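Local atomic coordinates of uncharacterized protein VP1736 (Vibrio parahaemolyticus, PDB entry 3LXQ), a protein that is of unknown function but carries a sulfatase-family domain of the alkaline phosphatase superfamily, an alpha/beta fold built round a mixed, mainly parallel central sheet. Residues L88-E94 and F241-T247; Y174-Y180 and G197-E203; V140-F144 and F162-A166. All blocks are in the same frame, centred on the assembly; numbering follows the deposited sequence.

In the fold
Following the chain from its N terminus, strand 87-93 opens interaction 1, which closes only when strand 241-246 comes to lie beside it. The other two contacts form within that long excursion, one after the other. Interaction 3 comes first, bringing the end of helix 133-141 against the start of helix 165-171. That helix leads directly into strand 175-180, which opens interaction 2 and, past helix 189-195, meets strand 200-202. Strand 241-246 lies between 87-93 and 175-180, so interactions 1 and 2 are neighbours in one sheet. Ile165 and Ala166 of interaction 3 pack on Phe242, and Ala166 also meets Phe198 of interaction 2.

Interaction 1 of 3, residues L88-E94 and F241-T247; sequences LVILLQE and FFSLVFT
Leu88-Leu92 and Phe242-Phe246 pair as neighbouring parallel strands of the central sheet of the alkaline phosphatase-like fold. Six backbone hydrogen bonds join the strands, from Leu88 N to Phe241 O at one end to Thr247 N to Leu92 O at the other; Leu92 N to Val245 O is 2.7 Å. Beyond the paired strands a side chain takes over: Glu94 N donates to Thr247 OG1 at 2.8 Å, with the hydroxyl set between its own backbone N and carbonyl carbon (chi1 67°). A water bridges that OG1 and Glu94 O, while Glu94 OE2 bonds to Ser133. Gln93 folds back over its own strand, its NE2 hydrogen-bonding to Leu91 O from above the carbonyl plane and also to Tyr224 OH.

Leu88, Ile90 and Leu92 share one face with Phe242, Leu244 and Phe246, and this face meets helix 165-171 at Leu88 and Phe242. Ile90 CD1 presses on the rim of the Phe242 ring, 3.3 Å from CE1. On the other face Leu91 CD2 lies against Val245 CB, and Val89 CG2 meets the edge of Phe241. Leu92 runs alongside Phe246 and makes a CH-pi contact, its CD2 4.0 Å from the ring centroid and offset toward the rim.

Interaction 2 of 3, residues Y174-Y180 and G197-E203; sequences YHTQFIY and GFDQIVE
Gln177 and Gln200 lie side by side and point the same way, their amide planes turned 40° apart, on the sheet face shared by Ile179 and Val202. His175 comes across Gln200 with its ring almost perpendicular to that amide and its edge toward Gln200 NE2, while Asp199 CB sits over one face of the imidazole. Phe178 occupies the other face of the sheet. Its CB meets Phe198 CD2 at 3.9 Å, and the rim of its own ring reaches Ile201 CG2. The Phe198 ring turns its edge to the Gln177 carbonyl, with CE2 3.2 Å from Gln177 O; Phe193 of helix 189-195 packs against both phenylalanines.

The two strands are joined by helix 189-195 in a beta-alpha-beta unit and run parallel, with Val202 N bonded to Phe178 O at 3.0 Å and Tyr180 N to Val202 O at 3.1 Å. Just before strand 200-202 the bonding converges on Thr176. Chi1 of 53° places OG1 between the backbone N and carbonyl carbon, from where it donates in plane to a lone pair of Gly197 O, over a very short 2.5 Å. Thr176 O accepts from both Asp199 N, above the carbonyl plane, and Gln200 N, nearly in line with the carbonyl bond. Hydroxyl and carbonyl of this one threonine thus hold the Gly197-Gln200 backbone where strand 200-202 begins, consistent with setting its register.

Interaction 3 of 3, residues V140-F144 and F162-A166; sequences VTTGF and FFTIA
Thr142 and Phe162 bury the most surface here, followed by Thr141, where the end of helix 133-141 meets the start of helix 165-171. Thr142 turns its carbon side to the partner segment: CB and CG2 each come within 3.4 Å of Phe163 O, and CG2 touches Thr164 CG2 at 3.8 Å. Its hydroxyl is used on its own side of the contact, accepting from Phe144 N at 3.0 Å in an ST turn and bonding to Glu138 O in the last turn of helix 133-141. Phe163 O has no polar partner, so the threonine carbons cover a buried carbonyl without satisfying it.

Phe162, its CG trans to the backbone N (chi1 -163°), sends its ring toward Phe144 in a T-shaped stack. The planes stand at 90°, and CZ points at the centre of the Phe144 face, 3.8 Å above it. Thr141 contributes chiefly through its carbonyl, which accepts a nearly straight hydrogen bond from Ile165 N at 2.8 Å. Helix 133-141 thereby hands a C-terminal carbonyl to the first turn of helix 165-171, whose Thr164 N-cap bonds through OG1 to Asp167 N and Asn196 O.

Tyr444 packs on both rings, and Ala435 and Ala438 of helix 422-441 touch Phe144. Thr141 touches Leu244, and Ile165 and Ala166 touch Phe242, two residues of strand 241-246, while Ile165 also rests on helix 346-353.

Interaction 1 of 3, residues L88-E94 and F241-T247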
loop_
_atom_site.group_PDB
_atom_site.type_symbol
_atom_site.label_atom_id
_atom_site.label_comp_id
_atom_site.label_asym_id
_atom_site.label_seq_id
_atom_site.Cartn_x
_atom_site.Cartn_y
_atom_site.Cartn_z
ATOM N N LEU A 88 -10.076 -9.077 7.215
ATOM C CA LEU A 88 -9.398 -8.010 6.479
ATOM C C LEU A 88 -9.086 -8.363 5.020
ATOM O O LEU A 88 -8.328 -9.287 4.738
ATOM C CB LEU A 88 -8.119 -7.580 7.206
ATOM C CG LEU A 88 -7.228 -6.563 6.502
ATOM C CD1 LEU A 88 -7.912 -5.204 6.331
ATOM C CD2 LEU A 88 -5.928 -6.423 7.268
ATOM N N VAL A 89 -9.675 -7.594 4.106
ATOM C CA VAL A 89 -9.511 -7.826 2.677
ATOM C C VAL A 89 -8.809 -6.612 2.077
ATOM O O VAL A 89 -9.320 -5.484 2.152
ATOM C CB VAL A 89 -10.872 -8.114 1.984
ATOM C CG1 VAL A 89 -10.757 -8.035 0.479
ATOM C CG2 VAL A 89 -11.407 -9.485 2.404
ATOM N N ILE A 90 -7.620 -6.854 1.526
ATOM C CA ILE A 90 -6.877 -5.832 0.806
ATOM C C ILE A 90 -7.000 -6.072 -0.707
ATOM O O ILE A 90 -6.593 -7.111 -1.210
ATOM C CB ILE A 90 -5.377 -5.819 1.222
ATOM C CG1 ILE A 90 -5.232 -5.449 2.708
ATOM C CG2 ILE A 90 -4.572 -4.846 0.332
ATOM C CD1 ILE A 90 -3.793 -5.626 3.266
ATOM N N LEU A 91 -7.562 -5.103 -1.423
ATOM C CA LEU A 91 -7.779 -5.234 -2.857
ATOM C C LEU A 91 -6.782 -4.307 -3.521
ATOM O O LEU A 91 -7.082 -3.137 -3.769
ATOM C CB LEU A 91 -9.217 -4.864 -3.243
ATOM C CG LEU A 91 -10.337 -5.609 -2.512
ATOM C CD1 LEU A 91 -11.721 -5.008 -2.835
ATOM C CD2 LEU A 91 -10.304 -7.096 -2.833
ATOM N N LEU A 92 -5.592 -4.843 -3.779
ATOM C CA LEU A 92 -4.471 -4.072 -4.315
ATOM C C LEU A 92 -4.628 -3.856 -5.821
ATOM O O LEU A 92 -4.846 -4.802 -6.592
ATOM C CB LEU A 92 -3.126 -4.729 -3.949
ATOM C CG LEU A 92 -1.810 -3.994 -4.290
ATOM C CD1 LEU A 92 -1.691 -2.663 -3.604
ATOM C CD2 LEU A 92 -0.588 -4.852 -3.965
ATOM N N GLN A 93 -4.544 -2.603 -6.230
ATOM C CA GLN A 93 -4.890 -2.222 -7.587
ATOM C C GLN A 93 -3.632 -1.933 -8.380
ATOM O O GLN A 93 -2.969 -0.906 -8.166
ATOM C CB GLN A 93 -5.824 -1.009 -7.583
ATOM C CG GLN A 93 -7.059 -1.182 -6.725
ATOM C CD GLN A 93 -7.980 -2.270 -7.253
ATOM O OE1 GLN A 93 -8.250 -2.327 -8.447
ATOM N NE2 GLN A 93 -8.449 -3.146 -6.366
ATOM N N GLU A 94 -3.295 -2.861 -9.279
ATOM C CA GLU A 94 -2.148 -2.709 -10.166
ATOM C C GLU A 94 -2.176 -1.394 -10.931
ATOM O O GLU A 94 -3.093 -1.141 -11.714
ATOM C CB GLU A 94 -2.071 -3.870 -11.167
ATOM C CG GLU A 94 -0.982 -3.696 -12.257
ATOM C CD GLU A 94 0.403 -3.574 -11.657
ATOM O OE1 GLU A 94 1.125 -2.602 -11.965
ATOM O OE2 GLU A 94 0.764 -4.455 -10.848
ATOM N N PHE A 241 -10.206 -14.225 8.628
ATOM C CA PHE A 241 -9.221 -14.329 7.556
ATOM C C PHE A 241 -8.653 -12.983 7.136
ATOM O O PHE A 241 -9.333 -11.954 7.232
ATOM C CB PHE A 241 -9.804 -15.045 6.337
ATOM C CG PHE A 241 -11.018 -14.371 5.746
ATOM C CD1 PHE A 241 -10.891 -13.467 4.702
ATOM C CD2 PHE A 241 -12.294 -14.670 6.215
ATOM C CE1 PHE A 241 -12.010 -12.854 4.148
ATOM C CE2 PHE A 241 -13.421 -14.064 5.662
ATOM C CZ PHE A 241 -13.275 -13.154 4.627
ATOM N N PHE A 242 -7.407 -13.022 6.657
ATOM C CA PHE A 242 -6.746 -11.873 6.042
ATOM C C PHE A 242 -6.399 -12.238 4.604
ATOM O O PHE A 242 -5.651 -13.186 4.357
ATOM C CB PHE A 242 -5.477 -11.468 6.816
ATOM C CG PHE A 242 -4.522 -10.602 6.014
ATOM C CD1 PHE A 242 -4.944 -9.387 5.473
ATOM C CD2 PHE A 242 -3.204 -11.002 5.813
ATOM C CE1 PHE A 242 -4.063 -8.582 4.730
ATOM C CE2 PHE A 242 -2.316 -10.209 5.078
ATOM C CZ PHE A 242 -2.751 -8.996 4.529
ATOM N N SER A 243 -6.945 -11.469 3.665
ATOM C CA SER A 243 -6.760 -11.732 2.253
ATOM C C SER A 243 -6.152 -10.556 1.491
ATOM O O SER A 243 -6.683 -9.445 1.505
ATOM C CB SER A 243 -8.098 -12.133 1.635
ATOM O OG SER A 243 -7.953 -12.455 0.259
ATOM N N LEU A 244 -5.035 -10.822 0.815
ATOM C CA LEU A 244 -4.456 -9.883 -0.148
ATOM C C LEU A 244 -4.824 -10.331 -1.562
ATOM O O LEU A 244 -4.465 -11.420 -1.970
ATOM C CB LEU A 244 -2.925 -9.782 0.021
ATOM C CG LEU A 244 -2.162 -8.992 -1.055
ATOM C CD1 LEU A 244 -2.599 -7.537 -1.106
ATOM C CD2 LEU A 244 -0.662 -9.089 -0.875
ATOM N N VAL A 245 -5.535 -9.470 -2.289
ATOM C CA VAL A 245 -6.025 -9.739 -3.635
ATOM C C VAL A 245 -5.403 -8.699 -4.549
ATOM O O VAL A 245 -5.545 -7.504 -4.306
ATOM C CB VAL A 245 -7.555 -9.585 -3.721
ATOM C CG1 VAL A 245 -8.033 -9.844 -5.133
ATOM C CG2 VAL A 245 -8.289 -10.500 -2.707
ATOM N N PHE A 246 -4.723 -9.146 -5.604
ATOM C CA PHE A 246 -3.904 -8.255 -6.428
ATOM C C PHE A 246 -4.307 -8.350 -7.887
ATOM O O PHE A 246 -4.222 -9.422 -8.478
ATOM C CB PHE A 246 -2.424 -8.611 -6.225
ATOM C CG PHE A 246 -1.440 -7.642 -6.863
ATOM C CD1 PHE A 246 -1.768 -6.306 -7.084
ATOM C CD2 PHE A 246 -0.162 -8.080 -7.210
ATOM C CE1 PHE A 246 -0.844 -5.412 -7.659
ATOM C CE2 PHE A 246 0.783 -7.197 -7.785
ATOM C CZ PHE A 246 0.434 -5.862 -8.002
ATOM N N THR A 247 -4.746 -7.233 -8.462
ATOM C CA THR A 247 -5.173 -7.200 -9.872
ATOM C C THR A 247 -3.997 -7.384 -10.835
ATOM O O THR A 247 -2.847 -7.145 -10.456
ATOM C CB THR A 247 -5.972 -5.904 -10.246
ATOM O OG1 THR A 247 -5.129 -4.741 -10.170
ATOM C CG2 THR A 247 -7.198 -5.739 -9.343
HETATM O O HOH W 1 -5.658 -2.559 -11.813
#

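Interaction 2 of 3, residues Y174-Y180 and G197-E203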
loop_
_atom_site.group_PDB
_atom_site.type_symbol
_atom_site.label_atom_id
_atom_site.label_comp_id
_atom_site.label_asym_id
_atom_site.label_seq_id
_atom_site.Cartn_x
_atom_site.Cartn_y
_atom_site.Cartn_z
ATOM N N TYR A 174 -5.587 -16.098 12.689
ATOM C CA TYR A 174 -6.172 -15.849 11.365
ATOM C C TYR A 174 -5.702 -16.850 10.304
ATOM O O TYR A 174 -4.552 -17.314 10.327
ATOM C CB TYR A 174 -5.798 -14.445 10.855
ATOM C CG TYR A 174 -6.645 -13.280 11.343
ATOM C CD1 TYR A 174 -6.660 -12.906 12.691
ATOM C CD2 TYR A 174 -7.384 -12.509 10.437
ATOM C CE1 TYR A 174 -7.419 -11.803 13.126
ATOM C CE2 TYR A 174 -8.144 -11.417 10.859
ATOM C CZ TYR A 174 -8.154 -11.071 12.199
ATOM O OH TYR A 174 -8.923 -10.018 12.613
ATOM N N HIS A 175 -6.587 -17.158 9.360
ATOM C CA HIS A 175 -6.162 -17.778 8.125
ATOM C C HIS A 175 -5.663 -16.649 7.240
ATOM O O HIS A 175 -6.287 -15.594 7.172
ATOM C CB HIS A 175 -7.311 -18.497 7.434
ATOM C CG HIS A 175 -6.894 -19.220 6.193
ATOM N ND1 HIS A 175 -6.422 -20.517 6.209
ATOM C CD2 HIS A 175 -6.862 -18.821 4.900
ATOM C CE1 HIS A 175 -6.127 -20.886 4.976
ATOM N NE2 HIS A 175 -6.380 -19.874 4.163
ATOM N N THR A 176 -4.534 -16.862 6.573
ATOM C CA THR A 176 -3.951 -15.807 5.727
ATOM C C THR A 176 -3.737 -16.301 4.301
ATOM O O THR A 176 -3.255 -17.417 4.082
ATOM C CB THR A 176 -2.643 -15.255 6.320
ATOM O OG1 THR A 176 -1.737 -16.336 6.582
ATOM C CG2 THR A 176 -2.927 -14.507 7.619
ATOM N N GLN A 177 -4.112 -15.470 3.331
ATOM C CA GLN A 177 -4.063 -15.873 1.931
ATOM C C GLN A 177 -3.711 -14.729 1.004
ATOM O O GLN A 177 -3.830 -13.563 1.362
ATOM C CB GLN A 177 -5.383 -16.519 1.483
ATOM C CG GLN A 177 -6.578 -15.576 1.504
ATOM C CD GLN A 177 -7.807 -16.141 0.816
ATOM O OE1 GLN A 177 -7.918 -17.350 0.592
ATOM N NE2 GLN A 177 -8.743 -15.260 0.476
ATOM N N PHE A 178 -3.275 -15.101 -0.195
ATOM C CA PHE A 178 -2.982 -14.182 -1.269
ATOM C C PHE A 178 -3.767 -14.681 -2.468
ATOM O O PHE A 178 -3.658 -15.835 -2.826
ATOM C CB PHE A 178 -1.484 -14.220 -1.558
ATOM C CG PHE A 178 -1.065 -13.468 -2.799
ATOM C CD1 PHE A 178 -1.396 -12.123 -2.980
ATOM C CD2 PHE A 178 -0.291 -14.102 -3.767
ATOM C CE1 PHE A 178 -0.985 -11.422 -4.128
ATOM C CE2 PHE A 178 0.131 -13.415 -4.908
ATOM C CZ PHE A 178 -0.215 -12.067 -5.087
ATOM N N ILE A 179 -4.586 -13.824 -3.062
ATOM C CA ILE A 179 -5.286 -14.193 -4.285
ATOM C C ILE A 179 -4.739 -13.370 -5.448
ATOM O O ILE A 179 -4.737 -12.145 -5.398
ATOM C CB ILE A 179 -6.824 -14.022 -4.202
ATOM C CG1 ILE A 179 -7.396 -14.710 -2.949
ATOM C CG2 ILE A 179 -7.486 -14.609 -5.459
ATOM C CD1 ILE A 179 -8.918 -14.486 -2.747
ATOM N N TYR A 180 -4.314 -14.074 -6.490
ATOM C CA TYR A 180 -3.707 -13.498 -7.682
ATOM C C TYR A 180 -4.266 -14.211 -8.923
ATOM O O TYR A 180 -4.633 -15.382 -8.851
ATOM C CB TYR A 180 -2.198 -13.706 -7.584
ATOM C CG TYR A 180 -1.355 -12.977 -8.598
ATOM C CD1 TYR A 180 -1.533 -11.623 -8.839
ATOM C CD2 TYR A 180 -0.334 -13.646 -9.281
ATOM C CE1 TYR A 180 -0.750 -10.958 -9.753
ATOM C CE2 TYR A 180 0.462 -12.990 -10.203
ATOM C CZ TYR A 180 0.247 -11.643 -10.437
ATOM O OH TYR A 180 1.027 -10.975 -11.343
ATOM N N GLY A 197 4.377 -15.901 6.602
ATOM C CA GLY A 197 3.082 -15.895 7.282
ATOM C C GLY A 197 1.821 -16.162 6.483
ATOM O O GLY A 197 0.734 -16.262 7.058
ATOM N N PHE A 198 1.943 -16.271 5.167
ATOM C CA PHE A 198 0.797 -16.656 4.348
ATOM C C PHE A 198 0.610 -18.178 4.365
ATOM O O PHE A 198 1.581 -18.927 4.213
ATOM C CB PHE A 198 0.940 -16.135 2.920
ATOM C CG PHE A 198 0.686 -14.659 2.781
ATOM C CD1 PHE A 198 1.656 -13.731 3.151
ATOM C CD2 PHE A 198 -0.521 -14.195 2.267
ATOM C CE1 PHE A 198 1.424 -12.363 3.012
ATOM C CE2 PHE A 198 -0.765 -12.827 2.127
ATOM C CZ PHE A 198 0.211 -11.908 2.504
ATOM N N ASP A 199 -0.635 -18.613 4.577
ATOM C CA ASP A 199 -0.988 -20.033 4.629
ATOM C C ASP A 199 -1.251 -20.577 3.230
ATOM O O ASP A 199 -0.551 -21.470 2.755
ATOM C CB ASP A 199 -2.246 -20.260 5.485
ATOM C CG ASP A 199 -1.984 -20.137 6.971
ATOM O OD1 ASP A 199 -0.815 -20.258 7.391
ATOM O OD2 ASP A 199 -2.959 -19.930 7.726
ATOM N N GLN A 200 -2.280 -20.026 2.594
ATOM C CA GLN A 200 -2.763 -20.459 1.293
ATOM C C GLN A 200 -2.351 -19.440 0.233
ATOM O O GLN A 200 -2.332 -18.238 0.497
ATOM C CB GLN A 200 -4.286 -20.579 1.354
ATOM C CG GLN A 200 -5.003 -20.664 0.015
ATOM C CD GLN A 200 -6.515 -20.594 0.152
ATOM O OE1 GLN A 200 -7.235 -21.418 -0.413
ATOM N NE2 GLN A 200 -7.005 -19.616 0.915
ATOM N N ILE A 201 -1.989 -19.924 -0.950
ATOM C CA ILE A 201 -1.845 -19.059 -2.115
ATOM C C ILE A 201 -2.719 -19.593 -3.236
ATOM O O ILE A 201 -2.616 -20.762 -3.640
ATOM C CB ILE A 201 -0.374 -18.875 -2.576
ATOM C CG1 ILE A 201 0.375 -17.990 -1.578
ATOM C CG2 ILE A 201 -0.320 -18.227 -3.965
ATOM C CD1 ILE A 201 1.841 -17.798 -1.879
ATOM N N VAL A 202 -3.600 -18.717 -3.699
ATOM C CA VAL A 202 -4.517 -18.999 -4.781
ATOM C C VAL A 202 -3.954 -18.278 -5.997
ATOM O O VAL A 202 -3.764 -17.064 -5.972
ATOM C CB VAL A 202 -5.935 -18.474 -4.443
ATOM C CG1 VAL A 202 -6.933 -18.812 -5.542
ATOM C CG2 VAL A 202 -6.405 -19.028 -3.095
ATOM N N GLU A 203 -3.661 -19.030 -7.052
ATOM C CA GLU A 203 -3.102 -18.442 -8.264
ATOM C C GLU A 203 -3.717 -19.050 -9.527
ATOM O O GLU A 203 -4.699 -19.790 -9.435
ATOM C CB GLU A 203 -1.580 -18.561 -8.254
ATOM C CG GLU A 203 -1.054 -19.973 -8.389
ATOM C CD GLU A 203 0.447 -20.024 -8.309
ATOM O OE1 GLU A 203 1.105 -19.459 -9.212
ATOM O OE2 GLU A 203 0.966 -20.621 -7.339
#

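Interaction 3 of 3, residues V140-F144 and F162-A166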
loop_
_atom_site.group_PDB
_atom_site.type_symbol
_atom_site.label_atom_id
_atom_site.label_comp_id
_atom_site.label_asym_id
_atom_site.label_seq_id
_atom_site.Cartn_x
_atom_site.Cartn_y
_atom_site.Cartn_z
ATOM N N VAL A 140 1.976 -2.542 2.042
ATOM C CA VAL A 140 0.694 -2.932 2.661
ATOM C C VAL A 140 0.767 -4.237 3.425
ATOM O O VAL A 140 -0.139 -4.553 4.204
ATOM C CB VAL A 140 -0.479 -2.969 1.639
ATOM C CG1 VAL A 140 -0.623 -1.609 0.969
ATOM C CG2 VAL A 140 -0.281 -4.089 0.587
ATOM N N THR A 141 1.832 -5.004 3.243
ATOM C CA THR A 141 1.933 -6.256 4.015
ATOM C C THR A 141 2.897 -6.146 5.189
ATOM O O THR A 141 2.789 -6.905 6.157
ATOM C CB THR A 141 2.335 -7.466 3.153
ATOM O OG1 THR A 141 3.630 -7.246 2.591
ATOM C CG2 THR A 141 1.323 -7.691 2.059
ATOM N N THR A 142 3.847 -5.220 5.085
ATOM C CA THR A 142 4.907 -5.058 6.094
ATOM C C THR A 142 5.001 -3.644 6.687
ATOM O O THR A 142 5.492 -3.481 7.801
ATOM C CB THR A 142 6.312 -5.374 5.545
ATOM O OG1 THR A 142 6.800 -4.249 4.797
ATOM C CG2 THR A 142 6.321 -6.601 4.677
ATOM N N GLY A 143 4.591 -2.628 5.928
ATOM C CA GLY A 143 4.639 -1.251 6.429
ATOM C C GLY A 143 6.036 -0.683 6.401
ATOM O O GLY A 143 6.266 0.421 6.896
ATOM N N PHE A 144 6.962 -1.433 5.791
ATOM C CA PHE A 144 8.379 -1.108 5.774
ATOM C C PHE A 144 8.575 0.024 4.795
ATOM O O PHE A 144 8.039 -0.027 3.689
ATOM C CB PHE A 144 9.181 -2.337 5.328
ATOM C CG PHE A 144 10.677 -2.257 5.594
ATOM C CD1 PHE A 144 11.174 -2.047 6.879
ATOM C CD2 PHE A 144 11.581 -2.465 4.559
ATOM C CE1 PHE A 144 12.541 -1.993 7.120
ATOM C CE2 PHE A 144 12.958 -2.427 4.790
ATOM C CZ PHE A 144 13.443 -2.193 6.070
ATOM N N PHE A 162 10.713 -12.144 8.355
ATOM C CA PHE A 162 10.617 -10.682 8.290
ATOM C C PHE A 162 9.248 -10.310 8.849
ATOM O O PHE A 162 8.306 -11.109 8.780
ATOM C CB PHE A 162 10.770 -10.206 6.845
ATOM C CG PHE A 162 11.101 -8.731 6.695
ATOM C CD1 PHE A 162 12.395 -8.265 6.906
ATOM C CD2 PHE A 162 10.120 -7.823 6.284
ATOM C CE1 PHE A 162 12.705 -6.928 6.742
ATOM C CE2 PHE A 162 10.410 -6.475 6.137
ATOM C CZ PHE A 162 11.711 -6.018 6.353
ATOM N N PHE A 163 9.118 -9.113 9.415
ATOM C CA PHE A 163 7.814 -8.713 9.905
ATOM C C PHE A 163 6.795 -8.492 8.786
ATOM O O PHE A 163 7.048 -7.735 7.838
ATOM C CB PHE A 163 7.852 -7.479 10.828
ATOM C CG PHE A 163 6.477 -7.025 11.214
ATOM C CD1 PHE A 163 5.810 -7.612 12.281
ATOM C CD2 PHE A 163 5.791 -6.117 10.421
ATOM C CE1 PHE A 163 4.506 -7.232 12.597
ATOM C CE2 PHE A 163 4.486 -5.745 10.729
ATOM C CZ PHE A 163 3.855 -6.280 11.808
ATOM N N THR A 164 5.656 -9.179 8.900
ATOM C CA THR A 164 4.479 -8.936 8.050
ATOM C C THR A 164 3.209 -8.998 8.918
ATOM O O THR A 164 3.180 -9.720 9.920
ATOM C CB THR A 164 4.326 -9.981 6.892
ATOM O OG1 THR A 164 4.010 -11.272 7.438
ATOM C CG2 THR A 164 5.587 -10.077 6.038
ATOM N N ILE A 165 2.158 -8.286 8.513
ATOM C CA ILE A 165 0.863 -8.419 9.188
ATOM C C ILE A 165 0.243 -9.787 8.910
ATOM O O ILE A 165 -0.645 -10.224 9.637
ATOM C CB ILE A 165 -0.153 -7.300 8.823
ATOM C CG1 ILE A 165 -0.445 -7.284 7.318
ATOM C CG2 ILE A 165 0.339 -5.926 9.334
ATOM C CD1 ILE A 165 -1.812 -6.665 6.954
ATOM N N ALA A 166 0.715 -10.453 7.854
ATOM C CA ALA A 166 0.299 -11.818 7.549
ATOM C C ALA A 166 0.643 -12.742 8.695
ATOM O O ALA A 166 -0.246 -13.437 9.211
ATOM C CB ALA A 166 0.939 -12.322 6.264
#